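Toll-like receptor 13 (Mus musculus, PDB 4Z0C) recognises single-stranded 23S rRNA of bacteria through its leucine-rich-repeat ectodomain and signals by way of MYD88 and TRAF6 to activate NF-kappa-B. Local coordinates at residues Cys18-Ile23 against Leu42-Ile47; Thr37-Leu42 against Leu61-Leu66; Tyr1-Cys6 against Asp32-Thr37; Gln48-Trp53 against Gly77-Leu82. One frame throughout, in Å; residues are numbered along the deposited sequence.

Interaction 1: residues Cys18-Ile23 against Leu42-Ile47. With NAG (2-acetamido-2-deoxy-beta-D-glucopyranose), chain E; nucleotides of chain C.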
# COMPACT_ATOMS: atom_id res chain seq x y z
N CYS A 18 3.55 9.80 31.27
CA CYS A 18 4.15 8.58 31.80
C CYS A 18 3.27 7.43 31.32
O CYS A 18 2.66 6.71 32.11
CB CYS A 18 4.16 8.56 33.34
SG CYS A 18 4.43 10.13 34.10
N ILE A 19 3.20 7.28 30.00
CA ILE A 19 2.24 6.39 29.36
C ILE A 19 2.85 5.05 28.96
O ILE A 19 3.89 5.00 28.30
CB ILE A 19 1.56 7.13 28.18
CG1 ILE A 19 0.67 8.24 28.74
CG2 ILE A 19 0.72 6.18 27.34
CD1 ILE A 19 0.70 9.51 27.95
N ARG A 20 2.20 3.97 29.37
CA ARG A 20 2.62 2.61 28.98
C ARG A 20 4.04 2.33 29.48
O ARG A 20 4.91 1.91 28.71
CB ARG A 20 2.50 2.41 27.46
CG ARG A 20 2.25 0.98 27.01
CD ARG A 20 2.41 0.84 25.49
NE ARG A 20 3.70 1.38 25.05
CZ ARG A 20 3.85 2.50 24.35
NH1 ARG A 20 2.80 3.21 23.95
NH2 ARG A 20 5.07 2.90 24.03
N LYS A 21 4.26 2.57 30.76
CA LYS A 21 5.59 2.35 31.34
C LYS A 21 5.56 1.24 32.38
O LYS A 21 6.49 1.11 33.16
CB LYS A 21 6.11 3.63 31.98
CG LYS A 21 6.22 4.84 31.05
CD LYS A 21 7.09 4.60 29.83
CE LYS A 21 7.16 5.86 28.97
NZ LYS A 21 7.17 5.57 27.51
N LYS A 22 4.49 0.45 32.41
CA LYS A 22 4.36 -0.65 33.38
C LYS A 22 4.52 -0.16 34.82
O LYS A 22 4.99 -0.91 35.69
CB LYS A 22 5.39 -1.74 33.10
CG LYS A 22 4.98 -2.78 32.06
CD LYS A 22 6.20 -3.34 31.37
CE LYS A 22 5.86 -4.58 30.57
NZ LYS A 22 5.62 -5.71 31.52
N ILE A 23 4.14 1.09 35.05
CA ILE A 23 4.27 1.69 36.37
C ILE A 23 3.37 1.00 37.37
O ILE A 23 2.18 0.77 37.12
CB ILE A 23 3.94 3.19 36.32
CG1 ILE A 23 5.02 3.95 35.55
CG2 ILE A 23 3.78 3.77 37.73
CD1 ILE A 23 4.64 5.39 35.22
N LEU A 42 -0.98 9.67 33.44
CA LEU A 42 -0.43 8.36 33.78
C LEU A 42 -1.28 7.22 33.23
O LEU A 42 -1.32 6.12 33.79
CB LEU A 42 -0.28 8.21 35.30
CG LEU A 42 0.87 9.00 35.95
CD1 LEU A 42 0.45 9.67 37.26
CD2 LEU A 42 2.04 8.08 36.18
N THR A 43 -1.92 7.47 32.09
CA THR A 43 -2.74 6.47 31.41
C THR A 43 -1.94 5.23 31.01
O THR A 43 -0.77 5.35 30.63
CB THR A 43 -3.37 7.08 30.14
OG1 THR A 43 -4.08 8.26 30.52
CG2 THR A 43 -4.30 6.08 29.43
N HIS A 44 -2.56 4.06 31.14
CA HIS A 44 -2.03 2.80 30.62
C HIS A 44 -0.82 2.32 31.44
O HIS A 44 0.28 2.20 30.93
CB HIS A 44 -1.74 2.92 29.11
CG HIS A 44 -1.57 1.61 28.40
ND1 HIS A 44 -1.56 0.39 29.05
CD2 HIS A 44 -1.44 1.33 27.08
CE1 HIS A 44 -1.40 -0.58 28.17
NE2 HIS A 44 -1.34 -0.04 26.96
N ASN A 45 -1.07 2.04 32.72
CA ASN A 45 -0.06 1.48 33.62
C ASN A 45 -0.71 0.45 34.55
O ASN A 45 -1.84 0.06 34.32
CB ASN A 45 0.66 2.59 34.40
CG ASN A 45 1.59 3.41 33.51
OD1 ASN A 45 2.68 2.96 33.16
ND2 ASN A 45 1.15 4.61 33.15
N GLU A 46 -0.04 0.03 35.62
CA GLU A 46 -0.58 -1.02 36.49
C GLU A 46 -0.67 -0.56 37.95
O GLU A 46 -0.51 -1.36 38.88
CB GLU A 46 0.27 -2.29 36.38
CG GLU A 46 0.91 -2.52 35.00
CD GLU A 46 1.92 -3.66 34.98
OE1 GLU A 46 1.90 -4.49 35.92
OE2 GLU A 46 2.75 -3.72 34.04
N ILE A 47 -0.93 0.73 38.14
CA ILE A 47 -1.13 1.32 39.46
C ILE A 47 -2.35 0.71 40.17
O ILE A 47 -3.42 0.59 39.58
CB ILE A 47 -1.33 2.85 39.35
CG1 ILE A 47 -0.10 3.49 38.71
CG2 ILE A 47 -1.66 3.45 40.71
CD1 ILE A 47 -0.34 4.87 38.13
C1 NAG E . -2.25 12.53 28.24
C2 NAG E . -2.83 12.27 26.82
C3 NAG E . -2.69 13.51 25.95
C4 NAG E . -3.35 14.69 26.64
C5 NAG E . -2.58 14.87 27.94
C6 NAG E . -3.00 16.13 28.69
C7 NAG E . -2.55 9.95 26.13
C8 NAG E . -1.80 8.98 25.24
N2 NAG E . -2.16 11.22 26.08
O3 NAG E . -3.24 13.28 24.68
O4 NAG E . -3.28 15.86 25.85
O5 NAG E . -2.81 13.72 28.74
O6 NAG E . -2.57 16.04 30.03
O7 NAG E . -3.44 9.57 26.88
P A C 9 8.33 -0.13 20.75
OP1 A C 9 9.19 0.73 21.58
OP2 A C 9 8.71 -1.54 20.48
O5' A C 9 6.90 -0.11 21.45
C5' A C 9 5.81 -0.83 20.91
C4' A C 9 4.52 -0.43 21.58
O4' A C 9 4.09 0.86 21.06
C3' A C 9 3.35 -1.38 21.40
O3' A C 9 2.67 -1.54 22.65
C2' A C 9 2.45 -0.67 20.38
O2' A C 9 1.08 -0.96 20.53
C1' A C 9 2.74 0.80 20.65
N9 A C 9 2.62 1.70 19.50
C8 A C 9 3.20 1.54 18.26
N7 A C 9 2.99 2.54 17.44
C5 A C 9 2.24 3.44 18.19
C6 A C 9 1.71 4.71 17.89
N6 A C 9 1.87 5.26 16.68
N1 A C 9 1.00 5.37 18.86
C2 A C 9 0.87 4.77 20.05
N3 A C 9 1.32 3.58 20.45
C4 A C 9 2.01 2.94 19.47

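Interaction 2: residues Thr37-Leu42 against Leu61-Leu66. With NAG (2-acetamido-2-deoxy-beta-D-glucopyranose), chain E; NAG (2-acetamido-2-deoxy-beta-D-glucopyranose), chain B.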
# COMPACT_ATOMS: atom_id res chain seq x y z
N THR A 37 4.58 21.34 37.38
CA THR A 37 3.77 20.49 36.52
C THR A 37 2.27 20.77 36.66
O THR A 37 1.71 20.64 37.74
CB THR A 37 4.06 18.99 36.81
OG1 THR A 37 5.44 18.72 36.52
CG2 THR A 37 3.19 18.07 35.97
N THR A 38 1.62 21.14 35.56
CA THR A 38 0.19 21.39 35.60
C THR A 38 -0.64 20.25 35.04
O THR A 38 -1.74 20.00 35.53
CB THR A 38 -0.20 22.72 34.92
OG1 THR A 38 0.04 22.66 33.52
CG2 THR A 38 0.63 23.87 35.51
N HIS A 39 -0.13 19.54 34.04
CA HIS A 39 -0.82 18.38 33.47
C HIS A 39 0.02 17.11 33.60
O HIS A 39 1.18 17.06 33.16
CB HIS A 39 -1.15 18.58 31.99
CG HIS A 39 -2.08 19.72 31.71
ND1 HIS A 39 -1.75 21.03 31.97
CD2 HIS A 39 -3.33 19.75 31.20
CE1 HIS A 39 -2.75 21.82 31.62
NE2 HIS A 39 -3.73 21.06 31.16
N LEU A 40 -0.57 16.08 34.20
CA LEU A 40 0.14 14.83 34.42
C LEU A 40 -0.71 13.70 33.89
O LEU A 40 -1.83 13.53 34.33
CB LEU A 40 0.40 14.63 35.91
CG LEU A 40 1.06 13.31 36.32
CD1 LEU A 40 2.45 13.13 35.64
CD2 LEU A 40 1.20 13.23 37.84
N ASN A 41 -0.18 12.94 32.93
CA ASN A 41 -0.95 11.84 32.33
C ASN A 41 -0.32 10.48 32.62
O ASN A 41 0.74 10.16 32.08
CB ASN A 41 -1.13 12.06 30.81
CG ASN A 41 -2.16 11.09 30.19
OD1 ASN A 41 -2.44 10.06 30.80
ND2 ASN A 41 -2.74 11.42 29.02
N LEU A 42 -0.98 9.67 33.44
CA LEU A 42 -0.43 8.36 33.78
C LEU A 42 -1.28 7.22 33.23
O LEU A 42 -1.32 6.12 33.79
CB LEU A 42 -0.28 8.21 35.30
CG LEU A 42 0.87 9.00 35.95
CD1 LEU A 42 0.45 9.67 37.26
CD2 LEU A 42 2.04 8.08 36.18
N LEU A 61 -0.93 20.86 39.99
CA LEU A 61 -1.64 20.04 39.00
C LEU A 61 -3.03 20.60 38.70
O LEU A 61 -3.78 20.98 39.61
CB LEU A 61 -1.79 18.59 39.46
CG LEU A 61 -0.56 17.71 39.59
CD1 LEU A 61 -0.99 16.32 40.07
CD2 LEU A 61 0.20 17.65 38.29
N VAL A 62 -3.37 20.62 37.42
CA VAL A 62 -4.68 21.08 37.00
C VAL A 62 -5.44 19.91 36.39
O VAL A 62 -6.65 19.80 36.54
CB VAL A 62 -4.55 22.21 35.96
CG1 VAL A 62 -5.89 22.51 35.35
CG2 VAL A 62 -4.00 23.46 36.62
N ASP A 63 -4.70 19.03 35.71
CA ASP A 63 -5.27 17.95 34.93
C ASP A 63 -4.55 16.66 35.30
O ASP A 63 -3.37 16.51 35.04
CB ASP A 63 -5.07 18.28 33.45
CG ASP A 63 -5.78 17.33 32.49
OD1 ASP A 63 -5.69 16.09 32.66
OD2 ASP A 63 -6.40 17.84 31.54
N LEU A 64 -5.26 15.71 35.89
CA LEU A 64 -4.63 14.45 36.27
C LEU A 64 -5.41 13.31 35.63
O LEU A 64 -6.62 13.20 35.82
CB LEU A 64 -4.67 14.27 37.78
CG LEU A 64 -4.06 12.97 38.32
CD1 LEU A 64 -2.59 12.88 37.92
CD2 LEU A 64 -4.20 12.92 39.84
N ARG A 65 -4.71 12.47 34.86
CA ARG A 65 -5.36 11.35 34.19
C ARG A 65 -4.72 10.04 34.59
O ARG A 65 -3.54 9.80 34.35
CB ARG A 65 -5.31 11.52 32.68
CG ARG A 65 -6.06 12.74 32.18
CD ARG A 65 -5.89 12.95 30.67
NE ARG A 65 -6.32 14.30 30.32
CZ ARG A 65 -6.75 14.67 29.12
NH1 ARG A 65 -6.79 13.80 28.09
NH2 ARG A 65 -7.13 15.94 28.94
N LEU A 66 -5.54 9.18 35.19
CA LEU A 66 -5.11 7.89 35.68
C LEU A 66 -5.89 6.82 34.98
O LEU A 66 -6.10 5.74 35.54
CB LEU A 66 -5.35 7.79 37.18
CG LEU A 66 -4.39 8.60 38.06
CD1 LEU A 66 -5.01 8.92 39.43
CD2 LEU A 66 -3.12 7.80 38.26
C1 NAG E . -2.25 12.53 28.24
C2 NAG E . -2.83 12.27 26.82
C3 NAG E . -2.69 13.51 25.95
C4 NAG E . -3.35 14.69 26.64
C5 NAG E . -2.58 14.87 27.94
C6 NAG E . -3.00 16.13 28.69
C7 NAG E . -2.55 9.95 26.13
C8 NAG E . -1.80 8.98 25.24
N2 NAG E . -2.16 11.22 26.08
O3 NAG E . -3.24 13.28 24.68
O4 NAG E . -3.28 15.86 25.85
O5 NAG E . -2.81 13.72 28.74
O6 NAG E . -2.57 16.04 30.03
O7 NAG E . -3.44 9.57 26.88
C1 NAG B . -4.19 16.25 24.78
C2 NAG B . -4.41 17.75 24.69
C3 NAG B . -5.18 18.11 23.41
C4 NAG B . -4.51 17.53 22.16
C5 NAG B . -4.35 16.02 22.38
C6 NAG B . -3.54 15.36 21.28
C7 NAG B . -4.49 18.90 26.88
C8 NAG B . -5.33 19.21 28.10
N2 NAG B . -5.10 18.21 25.90
O3 NAG B . -5.22 19.51 23.31
O4 NAG B . -5.17 17.84 20.92
O5 NAG B . -3.66 15.71 23.58
O6 NAG B . -3.33 14.04 21.70
O7 NAG B . -3.31 19.29 26.82
O HOH W 1 -3.25 14.49 32.17

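Interaction 3: residues Tyr1-Cys6 against Asp32-Thr37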
# COMPACT_ATOMS: atom_id res chain seq x y z
N TYR A 1 18.23 17.05 34.16
CA TYR A 1 16.93 17.47 33.67
C TYR A 1 16.42 16.46 32.66
O TYR A 1 16.46 16.64 31.43
CB TYR A 1 17.00 18.87 33.09
CG TYR A 1 15.70 19.49 32.68
CD1 TYR A 1 14.46 18.96 33.07
CD2 TYR A 1 15.70 20.60 31.84
CE1 TYR A 1 13.27 19.55 32.65
CE2 TYR A 1 14.55 21.18 31.42
CZ TYR A 1 13.34 20.66 31.81
OH TYR A 1 12.24 21.30 31.35
N GLY A 2 15.94 15.37 33.24
CA GLY A 2 15.32 14.29 32.53
C GLY A 2 14.87 13.45 33.70
O GLY A 2 15.55 13.43 34.73
N PHE A 3 13.75 12.77 33.55
CA PHE A 3 13.20 11.98 34.63
C PHE A 3 13.40 10.50 34.31
O PHE A 3 14.03 10.16 33.31
CB PHE A 3 11.72 12.30 34.82
CG PHE A 3 11.38 13.75 34.60
CD1 PHE A 3 12.15 14.76 35.16
CD2 PHE A 3 10.29 14.11 33.83
CE1 PHE A 3 11.82 16.10 34.95
CE2 PHE A 3 9.96 15.44 33.61
CZ PHE A 3 10.72 16.43 34.17
N ASN A 4 12.84 9.64 35.14
CA ASN A 4 13.01 8.20 34.96
C ASN A 4 11.87 7.57 34.15
O ASN A 4 12.11 7.05 33.06
CB ASN A 4 13.13 7.50 36.32
CG ASN A 4 13.14 5.98 36.21
OD1 ASN A 4 13.45 5.41 35.17
ND2 ASN A 4 12.80 5.32 37.31
N LYS A 5 10.66 7.61 34.69
CA LYS A 5 9.50 6.95 34.07
C LYS A 5 8.67 7.88 33.18
O LYS A 5 7.94 7.41 32.32
CB LYS A 5 8.61 6.35 35.15
CG LYS A 5 8.49 4.85 35.07
CD LYS A 5 9.66 4.14 35.71
CE LYS A 5 9.38 2.66 35.82
NZ LYS A 5 10.57 1.90 36.29
N CYS A 6 8.81 9.18 33.37
CA CYS A 6 7.95 10.19 32.75
C CYS A 6 8.75 11.11 31.84
O CYS A 6 9.96 11.27 32.01
CB CYS A 6 7.32 11.07 33.84
SG CYS A 6 6.25 10.25 35.05
N ASP A 32 10.45 12.36 40.83
CA ASP A 32 11.48 13.20 40.22
C ASP A 32 10.95 14.27 39.26
O ASP A 32 11.73 14.91 38.57
CB ASP A 32 12.53 12.34 39.53
CG ASP A 32 11.92 11.35 38.56
OD1 ASP A 32 10.72 11.49 38.26
OD2 ASP A 32 12.64 10.43 38.12
N ILE A 33 9.63 14.47 39.22
CA ILE A 33 9.07 15.42 38.25
C ILE A 33 8.86 16.81 38.85
O ILE A 33 8.66 16.93 40.07
CB ILE A 33 7.77 14.85 37.56
CG1 ILE A 33 6.55 14.97 38.45
CG2 ILE A 33 8.00 13.40 37.10
CD1 ILE A 33 5.29 14.49 37.77
N PRO A 34 8.89 17.87 38.01
CA PRO A 34 8.93 19.24 38.53
C PRO A 34 7.69 19.67 39.31
O PRO A 34 6.57 19.18 39.10
CB PRO A 34 9.06 20.10 37.26
CG PRO A 34 9.58 19.18 36.21
CD PRO A 34 8.95 17.85 36.54
N ARG A 35 7.90 20.61 40.21
CA ARG A 35 6.83 21.13 41.03
C ARG A 35 5.91 22.04 40.21
O ARG A 35 4.78 22.31 40.62
CB ARG A 35 7.40 21.88 42.25
CG ARG A 35 8.26 21.01 43.17
CD ARG A 35 8.89 21.82 44.31
NE ARG A 35 8.27 21.53 45.59
CZ ARG A 35 7.13 22.08 46.02
NH1 ARG A 35 6.63 21.74 47.20
NH2 ARG A 35 6.49 22.96 45.26
N TYR A 36 6.39 22.52 39.06
CA TYR A 36 5.57 23.41 38.22
C TYR A 36 4.64 22.66 37.24
O TYR A 36 3.99 23.27 36.39
CB TYR A 36 6.45 24.42 37.46
CG TYR A 36 7.50 23.80 36.56
CD1 TYR A 36 7.14 23.07 35.43
CD2 TYR A 36 8.86 23.99 36.80
CE1 TYR A 36 8.09 22.51 34.59
CE2 TYR A 36 9.82 23.44 35.96
CZ TYR A 36 9.43 22.69 34.86
OH TYR A 36 10.36 22.14 34.02
N THR A 37 4.58 21.34 37.38
CA THR A 37 3.77 20.49 36.52
C THR A 37 2.27 20.77 36.66
O THR A 37 1.71 20.64 37.74
CB THR A 37 4.06 18.99 36.81
OG1 THR A 37 5.44 18.72 36.52
CG2 THR A 37 3.19 18.07 35.97

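Interaction 4: residues Gln48-Trp53 against Gly77-Leu82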
# COMPACT_ATOMS: atom_id res chain seq x y z
N GLN A 48 -2.17 0.32 41.43
CA GLN A 48 -3.21 -0.40 42.16
C GLN A 48 -3.75 0.39 43.36
O GLN A 48 -4.95 0.37 43.62
CB GLN A 48 -2.72 -1.77 42.63
CG GLN A 48 -2.70 -2.82 41.53
CD GLN A 48 -2.64 -4.25 42.07
OE1 GLN A 48 -2.19 -4.49 43.18
NE2 GLN A 48 -3.06 -5.20 41.25
N VAL A 49 -2.89 1.10 44.07
CA VAL A 49 -3.37 1.87 45.21
C VAL A 49 -2.93 3.33 45.15
O VAL A 49 -1.86 3.64 44.63
CB VAL A 49 -2.97 1.26 46.59
CG1 VAL A 49 -3.25 -0.24 46.63
CG2 VAL A 49 -1.52 1.53 46.90
N LEU A 50 -3.78 4.20 45.67
CA LEU A 50 -3.45 5.61 45.79
C LEU A 50 -3.35 5.95 47.27
O LEU A 50 -4.37 6.16 47.94
CB LEU A 50 -4.53 6.48 45.14
CG LEU A 50 -4.28 7.01 43.72
CD1 LEU A 50 -4.11 5.86 42.75
CD2 LEU A 50 -5.37 7.96 43.26
N PRO A 51 -2.11 5.99 47.79
CA PRO A 51 -1.79 6.29 49.20
C PRO A 51 -2.20 7.71 49.60
O PRO A 51 -2.48 8.53 48.72
CB PRO A 51 -0.26 6.14 49.25
CG PRO A 51 0.21 6.21 47.81
CD PRO A 51 -0.91 5.63 47.01
N PRO A 52 -2.28 7.97 50.92
CA PRO A 52 -2.74 9.20 51.58
C PRO A 52 -2.13 10.55 51.18
O PRO A 52 -2.79 11.56 51.40
CB PRO A 52 -2.43 8.93 53.05
CG PRO A 52 -2.63 7.48 53.18
CD PRO A 52 -2.14 6.87 51.90
N TRP A 53 -0.93 10.62 50.64
CA TRP A 53 -0.48 11.92 50.14
C TRP A 53 0.25 11.73 48.83
O TRP A 53 1.44 12.06 48.71
CB TRP A 53 0.40 12.66 51.16
CG TRP A 53 -0.37 13.55 52.11
CD1 TRP A 53 -1.02 13.16 53.26
CD2 TRP A 53 -0.58 14.96 51.99
NE1 TRP A 53 -1.62 14.25 53.85
CE2 TRP A 53 -1.36 15.37 53.10
CE3 TRP A 53 -0.19 15.93 51.06
CZ2 TRP A 53 -1.75 16.69 53.30
CZ3 TRP A 53 -0.57 17.25 51.26
CH2 TRP A 53 -1.34 17.62 52.37
N GLY A 77 -7.33 11.11 51.95
CA GLY A 77 -6.17 11.98 51.87
C GLY A 77 -5.46 11.95 50.52
O GLY A 77 -4.67 12.85 50.22
N ALA A 78 -5.75 10.94 49.70
CA ALA A 78 -5.04 10.72 48.44
C ALA A 78 -4.72 11.99 47.64
O ALA A 78 -3.57 12.21 47.23
CB ALA A 78 -5.79 9.75 47.57
N PHE A 79 -5.73 12.84 47.48
CA PHE A 79 -5.62 14.05 46.68
C PHE A 79 -5.44 15.36 47.48
O PHE A 79 -5.78 16.44 46.98
CB PHE A 79 -6.84 14.17 45.76
CG PHE A 79 -7.11 12.93 44.97
CD1 PHE A 79 -6.30 12.60 43.88
CD2 PHE A 79 -8.17 12.09 45.29
CE1 PHE A 79 -6.56 11.44 43.14
CE2 PHE A 79 -8.43 10.93 44.56
CZ PHE A 79 -7.63 10.61 43.48
N ARG A 80 -4.94 15.26 48.71
CA ARG A 80 -4.71 16.48 49.51
C ARG A 80 -3.68 17.43 48.89
O ARG A 80 -2.70 16.99 48.29
CB ARG A 80 -4.36 16.16 50.97
CG ARG A 80 -5.57 16.32 51.90
CD ARG A 80 -5.40 15.73 53.30
NE ARG A 80 -6.67 15.73 54.03
CZ ARG A 80 -7.31 16.83 54.42
NH1 ARG A 80 -6.80 18.03 54.16
NH2 ARG A 80 -8.47 16.74 55.07
N GLY A 81 -3.92 18.73 49.03
CA GLY A 81 -3.05 19.73 48.44
C GLY A 81 -3.32 20.05 46.98
O GLY A 81 -2.83 21.06 46.47
N LEU A 82 -4.12 19.22 46.31
CA LEU A 82 -4.41 19.41 44.88
C LEU A 82 -5.55 20.41 44.65
O LEU A 82 -6.54 20.09 43.99
CB LEU A 82 -4.75 18.08 44.20
CG LEU A 82 -3.61 17.07 44.09
CD1 LEU A 82 -3.95 15.86 43.19
CD2 LEU A 82 -2.37 17.79 43.58

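Interaction 1: residues Cys18-Ile23 against Leu42-Ile47
N45 reaches across to the loop C18-I23 with both ends of its side-chain amide, and that double grip is the tight centre of the contact. Its ND2 gives a hydrogen to C18 O at 2.8 Å, close to the amide plane, and its second hydrogen goes to L42 O of its own loop. On the other end, N45 OD1 accepts from K21 N at 2.9 Å and from I23 N at 3.0 Å, the two donors arriving from opposite faces of the carbonyl plane. Asparagine suits the place because one flat group both donates and accepts, bonding to the backbone of two irregular loops. The two loops are tied once more where E46 N bonds to I23 O. Around this buried amide the packing is apolar: C18 CB lies 3.6 Å from L42 CD2, I23 CD1 meets the same methyl, and I23 CG2 runs beside I47 CG1.

Toward solvent the contact slackens. K22 and E46 lie side by side, yet K22 NZ and E46 OE2 stay 4.3 Å apart, beyond a salt bridge. On the RNA side, R20 CG sits over one face of the H44 ring, a CH-pi contact; H44 also stacks with W68. With CG anti to the backbone N (chi1 -152°) and a bend at chi3, the R20 guanidinium lays one face over O4' of an adenosine of chain C, while R20 NH2 forms a salt bridge with an RNA phosphate. The buried asparagine bonding to backbone of the preceding turn is the asparagine ladder of leucine-rich repeats, here joining the N-terminal cap to LRR 1.

Interaction 2: residues Thr37-Leu42 against Leu61-Leu66
Strands H39-N41 and D63-R65 run parallel, their axes 4.9 Å apart and 3° from alignment, in a register that pairs H39 with D63, L40 with L64 and N41 with R65. L40 carries the ladder, its N bonding to D63 O and its O accepting from R65 N; L42 N to R65 O continues it, while T38 O takes both V62 N and D63 N.

On the inward face L40 and L64 lie side by side, CD2 to CD1 at 3.8 Å, and L61 CD2 packs against L40 CB. Branched leucines suit this row because each stacks on its equivalent in the next repeat. The other face is polar. The H39 ring crosses D63, its CD2 3.2 Å from D63 CB. The R65 chain, extended from CG to NE, carries its guanidinium to the D63 carboxylate and grips it side-on, NE to OD1 at 3.0 Å and NH2 to OD2 at 3.3 Å, which fixes the guanidinium plane, with C6 of NAG (chain E) over one face. That sugar is bonded covalently to ND2 of N41; N41 OD1 is hydrogen-bonded to T43 OG1. A water joins D63 OD1 to the sugar O6.

The pair belongs to the parallel array of the concave surface. Strand 15-17 flanks it beyond 39-41, where H15 stacks on H39, and strand 87-89 flanks it beyond 63-65; helix 26-30 packs on L40 through I30 and on L42 through L26.

Interaction 3: residues Tyr1-Cys6 against Asp32-Thr37
The F3 ring packs against I33 and P34 in the N-terminal cap of the leucine-rich-repeat solenoid, where the first residues of the chain meet the loop leading into LRR 1. One face of the ring looks onto I33, whose CG2 is 4.1 Å from F3 CD2, and the two side chains cross at about a right angle. P34 also stands across F3, with its CD 3.3 Å from the ring's CZ. A broad, flat phenylalanine suits a place where a branched aliphatic and a rigid proline ring must both be covered. I33 CG2 reaches on to C6 CB, so the same methyl packs on both the F3 ring and C6, which is fixed by its disulfide to C18.

Farther out, Y1 and Y36 are also set crosswise. Their hydroxyls, 3.4 Å apart, share Q8 as a neighbour: Y1 OH bonds to its NE2 and Y36 OH to its OE1. P34 CB lies over the centre of the Y36 ring, so the proline packs against aromatics of both segments.

D32 turns its carboxylate back to the chain start, with CG between backbone N and carbonyl carbon (chi1 52°). Its OD1 is buried without a partner in the model, whereas D32 OD2 accepts a hydrogen bond from N4 N at 3.1 Å, from above the carboxylate plane.

Interaction 4: residues Gln48-Trp53 against Gly77-Leu82
W53 lays its six-membered ring against the base of R80, a broad contact between the two segments. R80 CB stands over one face of the ring, 3.6 Å from its centroid and 15° off the normal, a CH-pi contact. Because the R80 chain is extended from CG to NE, its CD follows along the same side, 3.8 Å from W53 CZ2. Arginine suits this partly exposed position because its methylene chain can cover an indole while the charged end runs on beyond it. At the buried end, L50 CD2 meets the F79 ring obliquely, 3.5 Å from CZ. Between these ends A78 is close to backbone: its CA makes a CA-H...O contact of 3.4 Å with P51 O. The small methyl lets the two backbones come this near.

Two turns set the second shell. A type I turn from G77 to R80, closed by R80 N to G77 O at 2.9 Å, presents A78 and F79; a type II turn from F79 to L82 follows. G77 and G81 both have positive phi, which suits glycine. On the other segment, P51 O is held by S54 OG and W53 O by T56 OG1, while L50 pairs through its backbone with K73 and D75 and packs on L26 of helix 26-30. L50 of LRR 1 against F79 of LRR 2 is typical of successive coils stacked on the convex side of a leucine-rich-repeat solenoid.

The four contacts follow the first coils of the solenoid from its cap outward. Interaction 3 and interaction 1 are tied by the C6-C18 disulfide, SG to SG 2.1 Å, and their centres lie about 15 Å apart. Interactions 1 and 2 share L42, where strand 39-41 runs on into the loop; C18 N, 3.0 Å from N41 O, probably bonds to it, and both contacts touch the glycan on N41. Interaction 4 meets interaction 2 through the core, L66 CD1 to L50 CD2 4.0 Å. Only interaction 1 reaches the RNA, through R20. The nearest atom of interaction 2 is about 6 Å from the bound nucleic acid. For interaction 4 that distance is about 14 Å.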